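Local structure of ZmpA Glycopeptidase (Clostridium perfringens, 6XSX) at residues Y64-D69 with K134-I139; M283-D288 with V297-L302; W390-S395 with K418-K423. The protein probably cleaves the peptide chain of glycoproteins as a metalloprotease, this chain being the catalytic M60 peptidase module of a longer protein. All coordinates share one frame; numbering follows the deposited sequence.

Contact 1: Y64-D69 with K134-I139; sequences YVDVED and KPKIRI. With EDO (1,2-ethanediol), chain F.
Tyr64, Val65 and Asp66 pair with Arg138, Ile137 and Lys136 as neighbouring strands of a four-stranded antiparallel sheet, and they illustrate how one backbone ladder can serve two very different faces. The strand axes lie 4.8 Å apart and run almost exactly opposite ways.

The backbone bonds come in two reciprocal sets. Tyr64 N donates to Arg138 O at 2.8 Å and Arg138 N answers to Tyr64 O; Asp66 N reaches Lys136 O, also at 2.8 Å, and Lys136 N returns to Asp66 O. Between these hydrogen-bonded pairs sits the non-hydrogen-bonded pair Val65–Ile137, where Ile137 CA lies 3.0 Å from Tyr64 O in a CA-H...O contact. Beyond the paired strands a water lies within hydrogen-bonding distance of both Asp66 O and Lys134 O.

Apolar packing occupies the buried face. Val65 CG2 meets Ile137 CG2 at 4.1 Å, and in the loop that follows Val67 CG1 rests 3.8 Å from Pro135 CB.

Polar and aromatic groups take the other face. Asp66 and Lys136 run alongside each other, but Asp66 OD2 and Lys136 NZ stay 6.2 Å apart. Asp66 OD1 forms a salt bridge with Arg133. Arg138 sends CG anti to its own backbone nitrogen (chi1 -170°) and then bends at chi3, a path that lays its guanidinium over one face of the Tyr64 ring, the two planes 20° apart. Glu140 forms a salt bridge with its NH1, while NE makes a weak hydrogen bond to O1 of the bound 1,2-ethanediol. The nearest approach between the two groups is Arg138 NH2 to Tyr64 CD2, 3.4 Å.

Contact 2: M283-D288 with V297-L302; sequences MGHNFD and VTNNML
Asn299 packs against Gly284 and Asp288, in a type I turn (Thr298 to Met301) set against the last turn of helix 277-286, which carries an HExxH sequence like that of zinc metallopeptidases. His285 is the second histidine of the pattern and would probably be a zinc ligand, as in relatives, though no metal is bound here. Without a side chain, Gly284 lets the turn come close, its CA lying 4.8 Å from Asn299 CA.

Behind this polar junction, Leu302 CD2 touches Met283 CG at 3.7 Å and also reaches Gly284 N, and helix 206-224 covers both side chains. A water lies between Asp288 OD2 and Thr298 OG1.

The asparagine can be followed outward past Gly284 O. Asn299 CB sits 3.4 Å from Gly284 O, and Asn299 CG is nearer still to it, at 3.0 Å. With CG placed beside the backbone nitrogen (chi1 -73°), the amide lies against this oxygen at the helix end and reaches Asp288 just beyond it. Asn299 OD1 approaches Asp288 CB at 3.1 Å, the amide and carboxylate planes turned 50° apart, while Asp288 OD1 is taken by Asn290 N. At the tip, Asn299 ND2 donates to a lone pair of Asp288 O, 3.2 Å away and nearly straight at 171°, with the acceptor lying in the amide plane.

Contact 3: W390-S395 with K418-K423; sequences WVMAAS and KEYTSK
Met392 and Tyr420 meet where helix 383-398 packs against the last turn of helix 415-421, a small helix-helix contact that shows how a few side chains can join two helices without one hydrogen bond crossing directly between the segments.

The tight part has two centres. In the first, Met392 lies across one face of the Tyr420 ring, the two side chains meeting at about a right angle. Its CG approaches Tyr420 CD2 at 3.5 Å, and its SD stands 4.2 Å from the ring centroid, 22° off the normal, a Met-aromatic contact displaced toward the rim. Tyr420 has CG anti to the backbone nitrogen (chi1 180°), which extends the ring toward the other helix, where its OH is hydrogen-bonded to Asp396. In the second centre, Thr421 presents its methyl group inward: CG2 lies 3.4 Å from Ser395 OG and 4.0 Å from Val391 CG1. The hydroxyls around that methyl are engaged elsewhere. Ser395 OG donates to Val391 O at 2.7 Å and also bonds to Leu402 N, while Thr421 OG1 meets Asp401 and Ser403.

The outer side is looser and faces solvent. Ser422 and Lys423 follow the helix end, the former returning its OG to Glu419 O. Lys423 folds back, and its NZ bonds to Tyr420 O at 3.2 Å. The same NZ stands over the centre of the ring face opposite Met392, so the tyrosine is flanked by sulfur over one face and by the Lys423 amino group over the other.

Chemically, the contact separates its tasks: methyl, thioether and ring surfaces meet between the helices, whereas the polar tips find partners within their own segment, elsewhere in the fold or, for Tyr420 OH, at Asp396 one residue beyond 390-395. The contact between the segments therefore appears to rest mainly on van der Waals packing.

How the contacts relate
Followed from the N terminus, the three contacts come strictly in series, none nesting within or crossing another. Contact 1 closes a loop of 64 residues, rich in strand, and joins the two central strands of the four-stranded sheet. Contact 2 closes a loop of only 8 residues near the centre of the chain, tying the end of the HExxH helix to the turn before helix 301-309. Contact 3 closes 22 residues that include helix 403-408. Contact 1 stands apart, its nearest atoms about 24 Å from contact 2. Contacts 2 and 3 touch directly through the Trp390 ring, whose CH2 packs 3.7 Å from Val297 CG1, joining helix 295-298 to helix 383-398.

Contact 1: Y64-D69 with K134-I139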
loop_
_atom_site.group_PDB
_atom_site.type_symbol
_atom_site.label_atom_id
_atom_site.label_comp_id
_atom_site.label_asym_id
_atom_site.label_seq_id
_atom_site.Cartn_x
_atom_site.Cartn_y
_atom_site.Cartn_z
ATOM N N TYR A 64 0.338 -33.735 18.283
ATOM C CA TYR A 64 -0.837 -34.585 18.270
ATOM C C TYR A 64 -1.943 -33.889 17.489
ATOM O O TYR A 64 -2.222 -32.711 17.724
ATOM C CB TYR A 64 -1.248 -34.904 19.706
ATOM C CG TYR A 64 -0.273 -35.828 20.382
ATOM C CD1 TYR A 64 -0.347 -37.202 20.191
ATOM C CD2 TYR A 64 0.745 -35.328 21.175
ATOM C CE1 TYR A 64 0.557 -38.061 20.798
ATOM C CE2 TYR A 64 1.658 -36.175 21.783
ATOM C CZ TYR A 64 1.565 -37.540 21.589
ATOM O OH TYR A 64 2.470 -38.366 22.190
ATOM N N VAL A 65 -2.540 -34.635 16.552
ATOM C CA VAL A 65 -3.525 -34.103 15.626
ATOM C C VAL A 65 -4.788 -34.958 15.712
ATOM O O VAL A 65 -4.741 -36.176 15.540
ATOM C CB VAL A 65 -2.967 -34.079 14.188
ATOM C CG1 VAL A 65 -4.021 -33.661 13.170
ATOM C CG2 VAL A 65 -1.717 -33.214 14.056
ATOM N N ASP A 66 -5.921 -34.304 15.968
ATOM C CA ASP A 66 -7.213 -34.971 15.943
ATOM C C ASP A 66 -8.084 -34.347 14.855
ATOM O O ASP A 66 -8.413 -33.162 14.928
ATOM C CB ASP A 66 -7.845 -34.947 17.342
ATOM C CG ASP A 66 -9.278 -35.455 17.415
ATOM O OD1 ASP A 66 -9.776 -36.011 16.416
ATOM O OD2 ASP A 66 -9.892 -35.279 18.482
ATOM N N VAL A 67 -8.402 -35.143 13.822
ATOM C CA VAL A 67 -9.413 -34.819 12.817
ATOM C C VAL A 67 -10.316 -36.044 12.676
ATOM O O VAL A 67 -9.939 -37.131 13.119
ATOM C CB VAL A 67 -8.803 -34.460 11.441
ATOM C CG1 VAL A 67 -7.959 -33.192 11.490
ATOM C CG2 VAL A 67 -8.011 -35.616 10.843
ATOM N N GLU A 68 -11.480 -35.872 12.034
ATOM C CA GLU A 68 -12.304 -37.011 11.665
ATOM C C GLU A 68 -11.500 -37.913 10.739
ATOM O O GLU A 68 -10.793 -37.421 9.860
ATOM C CB GLU A 68 -13.529 -36.577 10.865
ATOM C CG GLU A 68 -14.604 -35.923 11.695
ATOM C CD GLU A 68 -15.784 -35.469 10.854
ATOM O OE1 GLU A 68 -16.121 -36.174 9.874
ATOM O OE2 GLU A 68 -16.340 -34.404 11.164
ATOM N N ASP A 69 -11.650 -39.226 10.922
ATOM C CA ASP A 69 -10.939 -40.206 10.116
ATOM C C ASP A 69 -11.121 -39.886 8.641
ATOM O O ASP A 69 -12.237 -39.626 8.210
ATOM C CB ASP A 69 -11.432 -41.628 10.398
ATOM C CG ASP A 69 -10.925 -42.147 11.727
ATOM O OD1 ASP A 69 -9.812 -41.740 12.119
ATOM O OD2 ASP A 69 -11.653 -42.941 12.369
ATOM N N LYS A 134 -13.745 -29.347 13.473
ATOM C CA LYS A 134 -12.526 -28.564 13.569
ATOM C C LYS A 134 -11.412 -29.441 14.123
ATOM O O LYS A 134 -11.594 -30.133 15.126
ATOM C CB LYS A 134 -12.720 -27.374 14.511
ATOM C CG LYS A 134 -13.723 -26.345 14.029
ATOM C CD LYS A 134 -13.932 -25.220 15.009
ATOM C CE LYS A 134 -15.284 -24.569 14.803
ATOM N NZ LYS A 134 -15.211 -23.110 15.038
ATOM N N PRO A 135 -10.211 -29.411 13.508
ATOM C CA PRO A 135 -9.052 -30.103 14.072
ATOM C C PRO A 135 -8.698 -29.586 15.466
ATOM O O PRO A 135 -8.917 -28.416 15.791
ATOM C CB PRO A 135 -7.907 -29.759 13.105
ATOM C CG PRO A 135 -8.597 -29.329 11.830
ATOM C CD PRO A 135 -9.901 -28.687 12.265
ATOM N N LYS A 136 -8.154 -30.487 16.284
ATOM C CA LYS A 136 -7.531 -30.124 17.540
ATOM C C LYS A 136 -6.080 -30.568 17.453
ATOM O O LYS A 136 -5.810 -31.658 16.954
ATOM C CB LYS A 136 -8.189 -30.861 18.709
ATOM C CG LYS A 136 -9.623 -30.460 19.013
ATOM C CD LYS A 136 -10.369 -31.546 19.764
ATOM C CE LYS A 136 -11.717 -31.092 20.280
ATOM N NZ LYS A 136 -11.572 -29.925 21.180
ATOM N N ILE A 137 -5.155 -29.711 17.905
ATOM C CA ILE A 137 -3.769 -30.140 17.960
ATOM C C ILE A 137 -3.155 -29.742 19.298
ATOM O O ILE A 137 -3.613 -28.803 19.957
ATOM C CB ILE A 137 -2.926 -29.665 16.752
ATOM C CG1 ILE A 137 -2.429 -28.228 16.899
ATOM C CG2 ILE A 137 -3.639 -29.892 15.422
ATOM C CD1 ILE A 137 -1.283 -27.900 15.967
ATOM N N ARG A 138 -2.111 -30.491 19.664
ATOM C CA ARG A 138 -1.284 -30.198 20.817
ATOM C C ARG A 138 0.178 -30.343 20.411
ATOM O O ARG A 138 0.532 -31.275 19.694
ATOM C CB ARG A 138 -1.630 -31.161 21.955
ATOM C CG ARG A 138 -0.993 -30.804 23.287
ATOM C CD ARG A 138 -1.624 -31.602 24.415
ATOM N NE ARG A 138 -1.641 -33.044 24.199
ATOM C CZ ARG A 138 -0.604 -33.849 24.401
ATOM N NH1 ARG A 138 0.550 -33.351 24.813
ATOM N NH2 ARG A 138 -0.728 -35.148 24.188
ATOM N N ILE A 139 1.014 -29.408 20.877
ATOM C CA ILE A 139 2.429 -29.427 20.559
ATOM C C ILE A 139 3.211 -29.651 21.852
ATOM O O ILE A 139 3.052 -28.897 22.808
ATOM C CB ILE A 139 2.848 -28.128 19.828
ATOM C CG1 ILE A 139 2.062 -27.940 18.527
ATOM C CG2 ILE A 139 4.347 -28.100 19.577
ATOM C CD1 ILE A 139 2.093 -26.527 17.980
HETATM C C1 EDO F . -5.317 -32.905 21.189
HETATM O O1 EDO F . -4.410 -33.382 22.168
HETATM C C2 EDO F . -5.067 -33.523 19.870
HETATM O O2 EDO F . -5.129 -34.932 19.951
HETATM O O HOH W 1 -11.294 -32.683 16.019
#

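Contact 2: M283-D288 with V297-L302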
loop_
_atom_site.group_PDB
_atom_site.type_symbol
_atom_site.label_atom_id
_atom_site.label_comp_id
_atom_site.label_asym_id
_atom_site.label_seq_id
_atom_site.Cartn_x
_atom_site.Cartn_y
_atom_site.Cartn_z
ATOM N N MET A 283 2.793 -2.880 0.484
ATOM C CA MET A 283 1.446 -3.407 0.627
ATOM C C MET A 283 0.733 -3.291 -0.725
ATOM O O MET A 283 0.010 -4.203 -1.129
ATOM C CB MET A 283 0.660 -2.666 1.717
ATOM C CG MET A 283 -0.758 -3.186 1.892
ATOM S SD MET A 283 -1.515 -2.671 3.462
ATOM C CE MET A 283 -0.516 -3.612 4.616
ATOM N N GLY A 284 0.987 -2.176 -1.430
ATOM C CA GLY A 284 0.451 -1.926 -2.763
ATOM C C GLY A 284 0.759 -3.050 -3.755
ATOM O O GLY A 284 -0.127 -3.492 -4.479
ATOM N N HIS A 285 2.019 -3.502 -3.781
ATOM C CA HIS A 285 2.425 -4.600 -4.646
ATOM C C HIS A 285 1.595 -5.840 -4.331
ATOM O O HIS A 285 1.280 -6.607 -5.226
ATOM C CB HIS A 285 3.889 -4.995 -4.406
ATOM C CG HIS A 285 4.914 -4.161 -5.093
ATOM N ND1 HIS A 285 4.800 -3.785 -6.420
ATOM C CD2 HIS A 285 6.100 -3.680 -4.651
ATOM C CE1 HIS A 285 5.860 -3.071 -6.759
ATOM N NE2 HIS A 285 6.679 -2.998 -5.687
ATOM N N ASN A 286 1.285 -6.048 -3.046
ATOM C CA ASN A 286 0.610 -7.260 -2.612
ATOM C C ASN A 286 -0.869 -7.219 -2.984
ATOM O O ASN A 286 -1.505 -8.265 -3.128
ATOM C CB ASN A 286 0.823 -7.525 -1.118
ATOM C CG ASN A 286 2.084 -8.324 -0.853
ATOM O OD1 ASN A 286 2.311 -9.356 -1.483
ATOM N ND2 ASN A 286 2.902 -7.861 0.079
ATOM N N PHE A 287 -1.419 -6.012 -3.147
ATOM C CA PHE A 287 -2.858 -5.914 -3.362
ATOM C C PHE A 287 -3.290 -5.952 -4.834
ATOM O O PHE A 287 -4.489 -5.876 -5.091
ATOM C CB PHE A 287 -3.472 -4.745 -2.585
ATOM C CG PHE A 287 -3.957 -5.135 -1.213
ATOM C CD1 PHE A 287 -5.258 -5.569 -1.019
ATOM C CD2 PHE A 287 -3.102 -5.106 -0.122
ATOM C CE1 PHE A 287 -5.700 -5.954 0.242
ATOM C CE2 PHE A 287 -3.543 -5.488 1.134
ATOM C CZ PHE A 287 -4.844 -5.900 1.317
ATOM N N ASP A 288 -2.365 -6.077 -5.803
ATOM C CA ASP A 288 -2.823 -6.232 -7.183
ATOM C C ASP A 288 -1.831 -6.997 -8.058
ATOM O O ASP A 288 -0.687 -6.579 -8.222
ATOM C CB ASP A 288 -3.231 -4.904 -7.829
ATOM C CG ASP A 288 -4.104 -5.060 -9.066
ATOM O OD1 ASP A 288 -4.551 -6.193 -9.361
ATOM O OD2 ASP A 288 -4.348 -4.037 -9.725
ATOM N N VAL A 297 2.461 0.278 -12.208
ATOM C CA VAL A 297 2.069 1.678 -12.224
ATOM C C VAL A 297 1.008 1.877 -11.145
ATOM O O VAL A 297 1.199 2.695 -10.245
ATOM C CB VAL A 297 1.622 2.142 -13.625
ATOM C CG1 VAL A 297 1.017 3.533 -13.602
ATOM C CG2 VAL A 297 2.769 2.086 -14.630
ATOM N N THR A 298 -0.052 1.054 -11.206
ATOM C CA THR A 298 -1.288 1.307 -10.485
ATOM C C THR A 298 -1.116 1.093 -8.982
ATOM O O THR A 298 -1.872 1.663 -8.204
ATOM C CB THR A 298 -2.489 0.552 -11.078
ATOM O OG1 THR A 298 -2.245 -0.854 -11.086
ATOM C CG2 THR A 298 -2.857 1.019 -12.467
ATOM N N ASN A 299 -0.104 0.317 -8.564
ATOM C CA ASN A 299 0.022 -0.039 -7.155
ATOM C C ASN A 299 0.476 1.162 -6.316
ATOM O O ASN A 299 0.322 1.170 -5.094
ATOM C CB ASN A 299 0.789 -1.351 -6.950
ATOM C CG ASN A 299 -0.024 -2.573 -7.344
ATOM O OD1 ASN A 299 -1.236 -2.486 -7.542
ATOM N ND2 ASN A 299 0.622 -3.727 -7.449
ATOM N N ASN A 300 1.004 2.187 -6.987
ATOM C CA ASN A 300 1.451 3.413 -6.348
ATOM C C ASN A 300 0.271 4.212 -5.798
ATOM O O ASN A 300 0.451 5.134 -5.007
ATOM C CB ASN A 300 2.197 4.291 -7.352
ATOM C CG ASN A 300 3.469 3.639 -7.843
ATOM O OD1 ASN A 300 4.331 3.296 -7.048
ATOM N ND2 ASN A 300 3.586 3.459 -9.150
ATOM N N MET A 301 -0.934 3.902 -6.271
ATOM C CA MET A 301 -2.100 4.643 -5.827
ATOM C C MET A 301 -2.274 4.449 -4.325
ATOM O O MET A 301 -2.811 5.335 -3.648
ATOM C CB MET A 301 -3.371 4.198 -6.555
ATOM C CG MET A 301 -3.428 4.670 -7.998
ATOM S SD MET A 301 -3.562 6.491 -8.185
ATOM C CE MET A 301 -5.274 6.724 -7.720
ATOM N N LEU A 302 -1.791 3.301 -3.811
ATOM C CA LEU A 302 -1.971 2.996 -2.399
ATOM C C LEU A 302 -1.085 3.892 -1.529
ATOM O O LEU A 302 -1.601 4.609 -0.672
ATOM C CB LEU A 302 -1.809 1.498 -2.091
ATOM C CG LEU A 302 -2.087 1.120 -0.632
ATOM C CD1 LEU A 302 -3.556 1.320 -0.272
ATOM C CD2 LEU A 302 -1.664 -0.308 -0.321
HETATM O O HOH W 2 -3.770 -1.804 -8.790
#

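Contact 3: W390-S395 with K418-K423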
loop_
_atom_site.group_PDB
_atom_site.type_symbol
_atom_site.label_atom_id
_atom_site.label_comp_id
_atom_site.label_asym_id
_atom_site.label_seq_id
_atom_site.Cartn_x
_atom_site.Cartn_y
_atom_site.Cartn_z
ATOM N N TRP A 390 -7.467 1.730 -19.572
ATOM C CA TRP A 390 -7.604 2.670 -18.466
ATOM C C TRP A 390 -8.517 3.818 -18.885
ATOM O O TRP A 390 -9.360 4.270 -18.107
ATOM C CB TRP A 390 -6.250 3.250 -18.056
ATOM C CG TRP A 390 -5.258 2.308 -17.450
ATOM C CD1 TRP A 390 -5.462 1.027 -17.022
ATOM C CD2 TRP A 390 -3.886 2.619 -17.143
ATOM N NE1 TRP A 390 -4.303 0.516 -16.498
ATOM C CE2 TRP A 390 -3.321 1.468 -16.559
ATOM C CE3 TRP A 390 -3.082 3.753 -17.318
ATOM C CZ2 TRP A 390 -1.990 1.421 -16.142
ATOM C CZ3 TRP A 390 -1.767 3.710 -16.905
ATOM C CH2 TRP A 390 -1.229 2.555 -16.332
ATOM N N VAL A 391 -8.317 4.301 -20.118
ATOM C CA VAL A 391 -9.035 5.470 -20.596
ATOM C C VAL A 391 -10.522 5.135 -20.637
ATOM O O VAL A 391 -11.358 5.950 -20.261
ATOM C CB VAL A 391 -8.528 5.922 -21.976
ATOM C CG1 VAL A 391 -9.390 7.042 -22.548
ATOM C CG2 VAL A 391 -7.071 6.336 -21.919
ATOM N N MET A 392 -10.825 3.912 -21.088
ATOM C CA MET A 392 -12.198 3.472 -21.274
ATOM C C MET A 392 -12.861 3.229 -19.922
ATOM O O MET A 392 -13.985 3.684 -19.707
ATOM C CB MET A 392 -12.264 2.211 -22.140
ATOM C CG MET A 392 -11.956 2.519 -23.591
ATOM S SD MET A 392 -12.065 1.089 -24.693
ATOM C CE MET A 392 -10.693 0.087 -24.123
ATOM N N ALA A 393 -12.143 2.532 -19.029
ATOM C CA ALA A 393 -12.634 2.188 -17.701
ATOM C C ALA A 393 -12.841 3.443 -16.851
ATOM O O ALA A 393 -13.874 3.579 -16.187
ATOM C CB ALA A 393 -11.718 1.192 -17.031
ATOM N N ALA A 394 -11.858 4.352 -16.874
ATOM C CA ALA A 394 -11.960 5.611 -16.149
ATOM C C ALA A 394 -13.117 6.440 -16.715
ATOM O O ALA A 394 -13.842 7.093 -15.967
ATOM C CB ALA A 394 -10.647 6.366 -16.193
ATOM N N SER A 395 -13.296 6.393 -18.041
ATOM C CA SER A 395 -14.387 7.111 -18.679
ATOM C C SER A 395 -15.739 6.589 -18.193
ATOM O O SER A 395 -16.613 7.387 -17.869
ATOM C CB SER A 395 -14.274 7.088 -20.181
ATOM O OG SER A 395 -13.177 7.883 -20.615
ATOM N N LYS A 418 -11.501 6.504 -28.458
ATOM C CA LYS A 418 -12.148 7.805 -28.538
ATOM C C LYS A 418 -13.616 7.641 -28.934
ATOM O O LYS A 418 -14.486 8.342 -28.411
ATOM C CB LYS A 418 -11.421 8.713 -29.539
ATOM C CG LYS A 418 -10.058 9.244 -29.107
ATOM C CD LYS A 418 -9.456 10.152 -30.160
ATOM C CE LYS A 418 -8.535 11.231 -29.631
ATOM N NZ LYS A 418 -7.118 10.796 -29.633
ATOM N N GLU A 419 -13.879 6.714 -29.869
ATOM C CA GLU A 419 -15.246 6.396 -30.245
ATOM C C GLU A 419 -16.000 5.891 -29.016
ATOM O O GLU A 419 -17.086 6.385 -28.723
ATOM C CB GLU A 419 -15.294 5.379 -31.386
ATOM C CG GLU A 419 -14.778 5.910 -32.714
ATOM C CD GLU A 419 -14.688 4.863 -33.817
ATOM O OE1 GLU A 419 -14.273 5.230 -34.934
ATOM O OE2 GLU A 419 -15.037 3.681 -33.563
ATOM N N TYR A 420 -15.397 4.933 -28.295
ATOM C CA TYR A 420 -16.000 4.343 -27.107
ATOM C C TYR A 420 -16.344 5.434 -26.093
ATOM O O TYR A 420 -17.465 5.479 -25.590
ATOM C CB TYR A 420 -15.083 3.282 -26.487
ATOM C CG TYR A 420 -15.604 2.605 -25.240
ATOM C CD1 TYR A 420 -16.320 1.417 -25.313
ATOM C CD2 TYR A 420 -15.366 3.133 -23.976
ATOM C CE1 TYR A 420 -16.788 0.778 -24.173
ATOM C CE2 TYR A 420 -15.827 2.508 -22.826
ATOM C CZ TYR A 420 -16.543 1.326 -22.920
ATOM O OH TYR A 420 -17.006 0.703 -21.790
ATOM N N THR A 421 -15.368 6.301 -25.798
ATOM C CA THR A 421 -15.481 7.236 -24.688
ATOM C C THR A 421 -16.353 8.426 -25.074
ATOM O O THR A 421 -16.876 9.116 -24.196
ATOM C CB THR A 421 -14.107 7.701 -24.186
ATOM O OG1 THR A 421 -13.490 8.488 -25.204
ATOM C CG2 THR A 421 -13.195 6.560 -23.787
ATOM N N SER A 422 -16.518 8.643 -26.386
ATOM C CA SER A 422 -17.247 9.791 -26.902
ATOM C C SER A 422 -18.750 9.640 -26.655
ATOM O O SER A 422 -19.520 10.545 -26.966
ATOM C CB SER A 422 -16.938 10.038 -28.358
ATOM O OG SER A 422 -17.689 9.163 -29.186
ATOM N N LYS A 423 -19.155 8.506 -26.065
ATOM C CA LYS A 423 -20.528 8.324 -25.619
ATOM C C LYS A 423 -20.822 9.187 -24.393
ATOM O O LYS A 423 -21.983 9.342 -24.025
ATOM C CB LYS A 423 -20.856 6.848 -25.350
ATOM C CG LYS A 423 -20.325 6.263 -24.045
ATOM C CD LYS A 423 -20.969 4.938 -23.666
ATOM C CE LYS A 423 -20.737 3.839 -24.679
ATOM N NZ LYS A 423 -19.424 3.175 -24.497
#